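Local coordinates for protein multicopper oxidase (Uncultured bacterium, PDB 4E9X) that probably couples one-electron oxidation of substrates at a mononuclear copper to reduction of dioxygen to water at a copper cluster, as other multicopper oxidases do, at residues W61-S72 against Y89-R97. Residues are numbered along the deposited sequence; the frame is centred on the assembly and turned at random.
Sequences WHGVHQKGTWRS and YTYKFKADR. With CU (copper (II) ion), chain E.
Phe93 lies over one face of the Trp61 indole, with CE2 3.7 Å from Trp61 CD2 and the two planes inclined at 42°. A chi1 of 56° puts CG between the backbone N and the carbonyl carbon, and brings CD1 to 3.6 Å from Val64 CG1. Its CB meets the carboxamide of Gln66, whose OE1 accepts a hydrogen bond from Thr69 OG1 (2.7 Å) on an in-plane lone pair. Tyr91 meets the indole differently: the Trp61 edge points into the face of the phenol in a T-shaped pair, planes 69° apart, with NE1 3.5 Å from Tyr91 CG. Beyond these segments the Tyr91 hydroxyl bonds Gln80, and Val47 and Ile37 also touch the indole. An alanine in place of Trp61 would probably leave Phe93 CE2 and the Tyr91 face without the indole they share and open a gap between the loop and strand 88-94.

No backbone-to-backbone bond joins the two segments; Ser72 OG accepts a nearly straight bond from Lys92 N (3.1 Å), and waters fill in elsewhere, one of them joining Thr69 OG1 to Lys94 N. At the far end Arg97 CB sits squarely over the face of the His65 ring, and Arg97 CG rests 3.1 Å from Gly63 O. His65 NE2 hydrogen-bonds Asp209 of the second subunit, Arg97 NE forms a salt bridge to the same carboxylate, and Arg97 NH1 bonds Asp216 O, while water bridges His65 N to Asp96 OD1.

The contact thus joins two strands of a cupredoxin domain, from different sheets, through an aromatic cluster with a hydrated polar rim. Trp61 is held in that cluster, while the next residue, His62, turns away to bind, through ND1 at 1.9 Å, a copper shared with His104 and with His254 of the second subunit.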
ATOM      1  N   TRP A  61      12.432  -9.602 -17.755  1.00  9.20           N
ATOM      2  CA  TRP A  61      11.881  -8.449 -18.487  1.00 10.23           C
ATOM      3  C   TRP A  61      10.462  -8.268 -17.997  1.00  8.73           C
ATOM      4  O   TRP A  61       9.534  -8.942 -18.438  1.00 10.03           O
ATOM      5  CB  TRP A  61      11.976  -8.682 -20.022  1.00 11.09           C
ATOM      6  CG  TRP A  61      13.398  -9.104 -20.323  1.00 10.41           C
ATOM      7  CD1 TRP A  61      13.840 -10.385 -20.404  1.00 11.59           C
ATOM      8  CD2 TRP A  61      14.557  -8.279 -20.573  1.00 12.08           C
ATOM      9  NE1 TRP A  61      15.199 -10.409 -20.681  1.00 13.18           N
ATOM     10  CE2 TRP A  61      15.683  -9.134 -20.795  1.00 13.86           C
ATOM     11  CE3 TRP A  61      14.733  -6.888 -20.624  1.00 12.19           C
ATOM     12  CZ2 TRP A  61      16.974  -8.642 -21.064  1.00 13.02           C
ATOM     13  CZ3 TRP A  61      16.027  -6.433 -20.888  1.00 14.20           C
ATOM     14  CH2 TRP A  61      17.137  -7.252 -21.110  1.00 14.50           C
ATOM     15  N   HIS A  62      10.286  -7.416 -16.989  1.00  9.47           N
ATOM     16  CA  HIS A  62       9.042  -7.301 -16.249  1.00  8.93           C
ATOM     17  C   HIS A  62       8.049  -6.542 -17.090  1.00  9.16           C
ATOM     18  O   HIS A  62       8.180  -5.359 -17.330  1.00 10.86           O
ATOM     19  CB  HIS A  62       9.348  -6.658 -14.891  1.00  9.31           C
ATOM     20  CG  HIS A  62       8.115  -6.542 -14.012  1.00 10.17           C
ATOM     21  ND1 HIS A  62       8.161  -6.917 -12.672  1.00 10.25           N
ATOM     22  CD2 HIS A  62       6.840  -6.066 -14.218  1.00 10.74           C
ATOM     23  CE1 HIS A  62       6.960  -6.656 -12.145  1.00  9.41           C
ATOM     24  NE2 HIS A  62       6.158  -6.168 -13.098  1.00 11.24           N
ATOM     25  N   GLY A  63       6.955  -7.246 -17.378  1.00  9.69           N
ATOM     26  CA  GLY A  63       5.875  -6.728 -18.190  1.00 11.35           C
ATOM     27  C   GLY A  63       5.908  -7.250 -19.624  1.00 10.98           C
ATOM     28  O   GLY A  63       4.872  -7.163 -20.314  1.00 15.04           O
ATOM     29  N   VAL A  64       7.054  -7.830 -20.013  1.00 10.53           N
ATOM     30  CA  VAL A  64       7.143  -8.425 -21.350  1.00 10.43           C
ATOM     31  C   VAL A  64       6.452  -9.751 -21.327  1.00 10.77           C
ATOM     32  O   VAL A  64       6.724 -10.618 -20.475  1.00 13.42           O
ATOM     33  CB  VAL A  64       8.646  -8.605 -21.732  1.00  9.81           C
ATOM     34  CG1 VAL A  64       8.830  -9.394 -23.014  1.00 12.69           C
ATOM     35  CG2 VAL A  64       9.294  -7.211 -21.860  1.00 10.29           C
ATOM     36  N   HIS A  65       5.477  -9.973 -22.212  1.00 11.28           N
ATOM     37  CA  HIS A  65       4.739 -11.226 -22.074  1.00 12.27           C
ATOM     38  C   HIS A  65       5.536 -12.462 -22.424  1.00 11.23           C
ATOM     39  O   HIS A  65       5.172 -13.555 -21.972  1.00 11.75           O
ATOM     40  CB  HIS A  65       3.556 -11.166 -23.070  1.00 14.68           C
ATOM     41  CG  HIS A  65       2.492 -10.196 -22.690  1.00 17.44           C
ATOM     42  ND1 HIS A  65       1.483  -9.788 -23.569  1.00 20.20           N
ATOM     43  CD2 HIS A  65       2.251  -9.618 -21.500  1.00 16.57           C
ATOM     44  CE1 HIS A  65       0.686  -8.977 -22.929  1.00 21.11           C
ATOM     45  NE2 HIS A  65       1.113  -8.842 -21.677  1.00 19.92           N
ATOM     46  N   GLN A  66       6.564 -12.308 -23.261  1.00 11.53           N
ATOM     47  CA  GLN A  66       7.321 -13.454 -23.771  1.00 11.63           C
ATOM     48  C   GLN A  66       6.403 -14.417 -24.513  1.00 11.65           C
ATOM     49  O   GLN A  66       6.403 -15.598 -24.273  1.00 14.26           O
ATOM     50  CB  GLN A  66       8.060 -14.214 -22.647  1.00 12.36           C
ATOM     51  CG  GLN A  66       8.993 -13.283 -21.870  1.00 12.99           C
ATOM     52  CD  GLN A  66      10.265 -12.898 -22.638  1.00 13.29           C
ATOM     53  OE1 GLN A  66      10.535 -13.350 -23.741  1.00 13.26           O
ATOM     54  NE2 GLN A  66      11.021 -12.005 -22.002  1.00 11.81           N
ATOM     55  N   LYS A  67       5.618 -13.868 -25.428  1.00 12.90           N
ATOM     56  CA  LYS A  67       4.659 -14.615 -26.220  1.00 15.25           C
ATOM     57  C   LYS A  67       5.421 -15.591 -27.114  1.00 18.73           C
ATOM     58  O   LYS A  67       6.065 -15.168 -28.088  1.00 21.79           O
ATOM     59  CB  LYS A  67       3.791 -13.664 -27.046  1.00 19.14           C
ATOM     60  CG  LYS A  67       2.606 -14.212 -27.779  1.00 25.79           C
ATOM     61  CD  LYS A  67       1.699 -15.102 -26.934  1.00 30.89           C
ATOM     62  CE  LYS A  67       0.217 -14.825 -27.108  1.00 39.62           C
ATOM     63  NZ  LYS A  67      -0.214 -13.658 -26.258  1.00 58.57           N
ATOM     64  N   GLY A  68       5.360 -16.867 -26.767  1.00 21.18           N
ATOM     65  CA  GLY A  68       6.023 -17.937 -27.479  1.00 25.98           C
ATOM     66  C   GLY A  68       7.526 -17.910 -27.233  1.00 23.45           C
ATOM     67  O   GLY A  68       8.279 -18.579 -27.937  1.00 27.52           O
ATOM     68  N   THR A  69       7.962 -17.123 -26.275  1.00 16.59           N
ATOM     69  CA  THR A  69       9.400 -16.994 -25.989  1.00 14.84           C
ATOM     70  C   THR A  69       9.662 -17.156 -24.486  1.00 13.65           C
ATOM     71  O   THR A  69      10.602 -16.513 -23.964  1.00 13.07           O
ATOM     72  CB  THR A  69      10.042 -15.687 -26.480  1.00 14.14           C
ATOM     73  OG1 THR A  69       9.417 -14.562 -25.876  1.00 14.75           O
ATOM     74  CG2 THR A  69       9.778 -15.550 -27.973  1.00 16.65           C
ATOM     75  N   TRP A  70       8.870 -18.026 -23.835  1.00 13.38           N
ATOM     76  CA  TRP A  70       9.008 -18.107 -22.378  1.00 12.59           C
ATOM     77  C   TRP A  70      10.407 -18.444 -21.888  1.00 11.28           C
ATOM     78  O   TRP A  70      10.777 -18.132 -20.744  1.00 12.52           O
ATOM     79  CB  TRP A  70       7.994 -19.133 -21.805  1.00 13.42           C
ATOM     80  CG  TRP A  70       8.236 -20.579 -22.217  1.00 12.77           C
ATOM     81  CD1 TRP A  70       7.792 -21.164 -23.349  1.00 12.89           C
ATOM     82  CD2 TRP A  70       8.949 -21.565 -21.494  1.00 12.42           C
ATOM     83  NE1 TRP A  70       8.196 -22.489 -23.403  1.00 12.27           N
ATOM     84  CE2 TRP A  70       8.911 -22.754 -22.260  1.00 12.25           C
ATOM     85  CE3 TRP A  70       9.643 -21.583 -20.258  1.00 14.13           C
ATOM     86  CZ2 TRP A  70       9.524 -23.933 -21.831  1.00 13.27           C
ATOM     87  CZ3 TRP A  70      10.250 -22.763 -19.841  1.00 15.22           C
ATOM     88  CH2 TRP A  70      10.181 -23.937 -20.646  1.00 14.69           C
ATOM     89  N   ARG A  71      11.243 -19.112 -22.695  1.00 12.90           N
ATOM     90  CA  ARG A  71      12.606 -19.464 -22.294  1.00 13.17           C
ATOM     91  C   ARG A  71      13.509 -18.243 -22.183  1.00 13.76           C
ATOM     92  O   ARG A  71      14.664 -18.400 -21.697  1.00 14.93           O
ATOM     93  CB  ARG A  71      13.209 -20.560 -23.193  1.00 15.67           C
ATOM     94  CG  ARG A  71      12.398 -21.880 -23.100  1.00 16.18           C
ATOM     95  CD  ARG A  71      12.975 -22.929 -24.088  1.00 15.56           C
ATOM     96  NE  ARG A  71      14.093 -23.593 -23.505  1.00 16.56           N
ATOM     97  CZ  ARG A  71      14.080 -24.559 -22.578  1.00 16.01           C
ATOM     98  NH1 ARG A  71      12.925 -25.012 -22.132  1.00 20.66           N
ATOM     99  NH2 ARG A  71      15.206 -25.088 -22.111  1.00 16.28           N
ATOM    100  N   SER A  72      13.024 -17.068 -22.559  1.00 13.77           N
ATOM    101  CA  SER A  72      13.734 -15.812 -22.319  1.00 12.02           C
ATOM    102  C   SER A  72      13.144 -15.021 -21.162  1.00 10.74           C
ATOM    103  O   SER A  72      13.535 -13.854 -21.037  1.00 12.01           O
ATOM    104  CB  SER A  72      13.765 -14.897 -23.547  1.00 14.46           C
ATOM    105  OG  SER A  72      14.684 -15.374 -24.492  1.00 18.33           O
ATOM    106  N   TYR A  89      24.741 -14.971 -22.017  1.00 17.58           N
ATOM    107  CA  TYR A  89      23.426 -15.498 -22.349  1.00 16.50           C
ATOM    108  C   TYR A  89      22.665 -14.503 -23.210  1.00 17.47           C
ATOM    109  O   TYR A  89      22.779 -13.296 -22.977  1.00 20.82           O
ATOM    110  CB  TYR A  89      22.659 -15.777 -21.042  1.00 18.58           C
ATOM    111  CG  TYR A  89      21.370 -16.537 -21.201  1.00 15.54           C
ATOM    112  CD1 TYR A  89      21.338 -17.912 -21.155  1.00 17.42           C
ATOM    113  CD2 TYR A  89      20.154 -15.898 -21.375  1.00 17.74           C
ATOM    114  CE1 TYR A  89      20.140 -18.593 -21.293  1.00 20.83           C
ATOM    115  CE2 TYR A  89      18.961 -16.584 -21.518  1.00 19.84           C
ATOM    116  CZ  TYR A  89      18.938 -17.970 -21.476  1.00 18.79           C
ATOM    117  OH  TYR A  89      17.743 -18.683 -21.613  1.00 20.41           O
ATOM    118  N   THR A  90      21.896 -14.991 -24.156  1.00 16.02           N
ATOM    119  CA  THR A  90      21.127 -14.099 -25.047  1.00 14.91           C
ATOM    120  C   THR A  90      19.620 -14.273 -24.849  1.00 16.05           C
ATOM    121  O   THR A  90      19.068 -15.384 -24.900  1.00 16.42           O
ATOM    122  CB  THR A  90      21.490 -14.388 -26.513  1.00 17.64           C
ATOM    123  OG1 THR A  90      22.878 -14.049 -26.735  1.00 20.78           O
ATOM    124  CG2 THR A  90      20.612 -13.565 -27.454  1.00 18.42           C
ATOM    125  N   TYR A  91      19.007 -13.114 -24.611  1.00 14.22           N
ATOM    126  CA  TYR A  91      17.550 -12.988 -24.518  1.00 14.01           C
ATOM    127  C   TYR A  91      16.989 -12.530 -25.867  1.00 13.49           C
ATOM    128  O   TYR A  91      17.592 -11.599 -26.408  1.00 14.49           O
ATOM    129  CB  TYR A  91      17.141 -11.970 -23.435  1.00 12.52           C
ATOM    130  CG  TYR A  91      17.583 -12.498 -22.067  1.00 12.29           C
ATOM    131  CD1 TYR A  91      16.779 -13.413 -21.407  1.00 12.55           C
ATOM    132  CD2 TYR A  91      18.796 -12.123 -21.471  1.00 11.50           C
ATOM    133  CE1 TYR A  91      17.090 -13.948 -20.156  1.00 12.23           C
ATOM    134  CE2 TYR A  91      19.154 -12.646 -20.242  1.00 10.76           C
ATOM    135  CZ  TYR A  91      18.307 -13.551 -19.604  1.00 11.58           C
ATOM    136  OH  TYR A  91      18.676 -14.082 -18.398  1.00 11.80           O
ATOM    137  N   LYS A  92      15.884 -13.115 -26.320  1.00 14.35           N
ATOM    138  CA  LYS A  92      15.170 -12.596 -27.481  1.00 14.27           C
ATOM    139  C   LYS A  92      13.658 -12.567 -27.221  1.00 14.62           C
ATOM    140  O   LYS A  92      13.073 -13.558 -26.760  1.00 15.67           O
ATOM    141  CB  LYS A  92      15.435 -13.501 -28.706  1.00 17.63           C
ATOM    142  CG  LYS A  92      16.898 -13.652 -29.026  1.00 18.56           C
ATOM    143  CD  LYS A  92      17.056 -14.377 -30.369  1.00 21.13           C
ATOM    144  CE  LYS A  92      18.523 -14.312 -30.838  1.00 19.86           C
ATOM    145  NZ  LYS A  92      18.753 -14.923 -32.161  1.00 28.27           N
ATOM    146  N   PHE A  93      13.040 -11.400 -27.485  1.00 15.16           N
ATOM    147  CA  PHE A  93      11.595 -11.280 -27.311  1.00 13.82           C
ATOM    148  C   PHE A  93      11.071 -10.233 -28.251  1.00 13.06           C
ATOM    149  O   PHE A  93      11.834  -9.338 -28.644  1.00 14.85           O
ATOM    150  CB  PHE A  93      11.200 -10.974 -25.854  1.00 15.30           C
ATOM    151  CG  PHE A  93      11.868  -9.734 -25.287  1.00 13.58           C
ATOM    152  CD1 PHE A  93      11.285  -8.476 -25.425  1.00 14.25           C
ATOM    153  CD2 PHE A  93      13.074  -9.857 -24.631  1.00 17.26           C
ATOM    154  CE1 PHE A  93      11.945  -7.375 -24.897  1.00 18.11           C
ATOM    155  CE2 PHE A  93      13.719  -8.766 -24.098  1.00 19.40           C
ATOM    156  CZ  PHE A  93      13.154  -7.494 -24.229  1.00 19.60           C
ATOM    157  N   LYS A  94       9.793 -10.316 -28.591  1.00 13.21           N
ATOM    158  CA  LYS A  94       9.152  -9.235 -29.306  1.00 13.15           C
ATOM    159  C   LYS A  94       8.498  -8.326 -28.281  1.00 12.49           C
ATOM    160  O   LYS A  94       7.848  -8.745 -27.330  1.00 13.74           O
ATOM    161  CB  LYS A  94       8.073  -9.742 -30.283  1.00 16.50           C
ATOM    162  CG  LYS A  94       7.326  -8.699 -31.123  1.00 21.10           C
ATOM    163  CD  LYS A  94       6.345  -9.369 -32.048  1.00 25.15           C
ATOM    164  CE  LYS A  94       7.053 -10.029 -33.211  1.00 31.24           C
ATOM    165  NZ  LYS A  94       7.466  -9.006 -34.229  1.00 47.23           N
ATOM    166  N   ALA A  95       8.671  -7.000 -28.533  1.00 11.92           N
ATOM    167  CA  ALA A  95       8.111  -5.995 -27.662  1.00 12.88           C
ATOM    168  C   ALA A  95       6.648  -5.723 -28.013  1.00 11.94           C
ATOM    169  O   ALA A  95       6.333  -4.607 -28.445  1.00 13.48           O
ATOM    170  CB  ALA A  95       8.952  -4.718 -27.823  1.00 14.61           C
ATOM    171  N   ASP A  96       5.779  -6.707 -27.816  1.00 11.18           N
ATOM    172  CA  ASP A  96       4.391  -6.539 -28.212  1.00 12.20           C
ATOM    173  C   ASP A  96       3.596  -5.940 -27.070  1.00 12.71           C
ATOM    174  O   ASP A  96       2.454  -5.554 -27.294  1.00 24.64           O
ATOM    175  CB  ASP A  96       3.740  -7.816 -28.707  1.00 15.67           C
ATOM    176  CG  ASP A  96       3.909  -9.030 -27.866  1.00 21.81           C
ATOM    177  OD1 ASP A  96       4.305  -8.963 -26.694  1.00 26.74           O
ATOM    178  OD2 ASP A  96       3.633 -10.132 -28.420  1.00 37.56           O
ATOM    179  N   ARG A  97       4.117  -5.841 -25.885  1.00 11.42           N
ATOM    180  CA  ARG A  97       3.447  -5.205 -24.732  1.00 10.36           C
ATOM    181  C   ARG A  97       3.939  -3.770 -24.596  1.00 10.09           C
ATOM    182  O   ARG A  97       5.132  -3.561 -24.449  1.00 11.69           O
ATOM    183  CB  ARG A  97       3.717  -6.025 -23.445  1.00 12.43           C
ATOM    184  CG  ARG A  97       3.325  -5.201 -22.145  1.00 15.20           C
ATOM    185  CD  ARG A  97       1.847  -4.975 -22.048  1.00 13.99           C
ATOM    186  NE  ARG A  97       1.463  -5.028 -20.635  1.00 13.03           N
ATOM    187  CZ  ARG A  97       1.739  -4.111 -19.722  1.00 11.05           C
ATOM    188  NH1 ARG A  97       2.392  -2.995 -20.000  1.00  9.36           N
ATOM    189  NH2 ARG A  97       1.309  -4.336 -18.489  1.00 12.04           N
TER
HETATM  190 CU    CU E1402       9.623  -7.566 -11.616  0.80 10.86          CU
HETATM  191  O   HOH W   1       5.852  -8.235 -24.658  1.00 15.26           O
HETATM  192  O   HOH W   2       1.342 -10.877 -26.279  1.00 27.58           O
HETATM  193  O   HOH W   3       6.302 -10.891 -25.922  1.00 17.26           O
HETATM  194  O   HOH W   4       8.288 -12.478 -27.392  1.00 15.89           O
HETATM  195  O   HOH W   5      16.970 -16.841 -23.912  1.00 27.57           O
HETATM  196  O   HOH W   6      13.579 -16.340 -26.545  1.00 47.86           O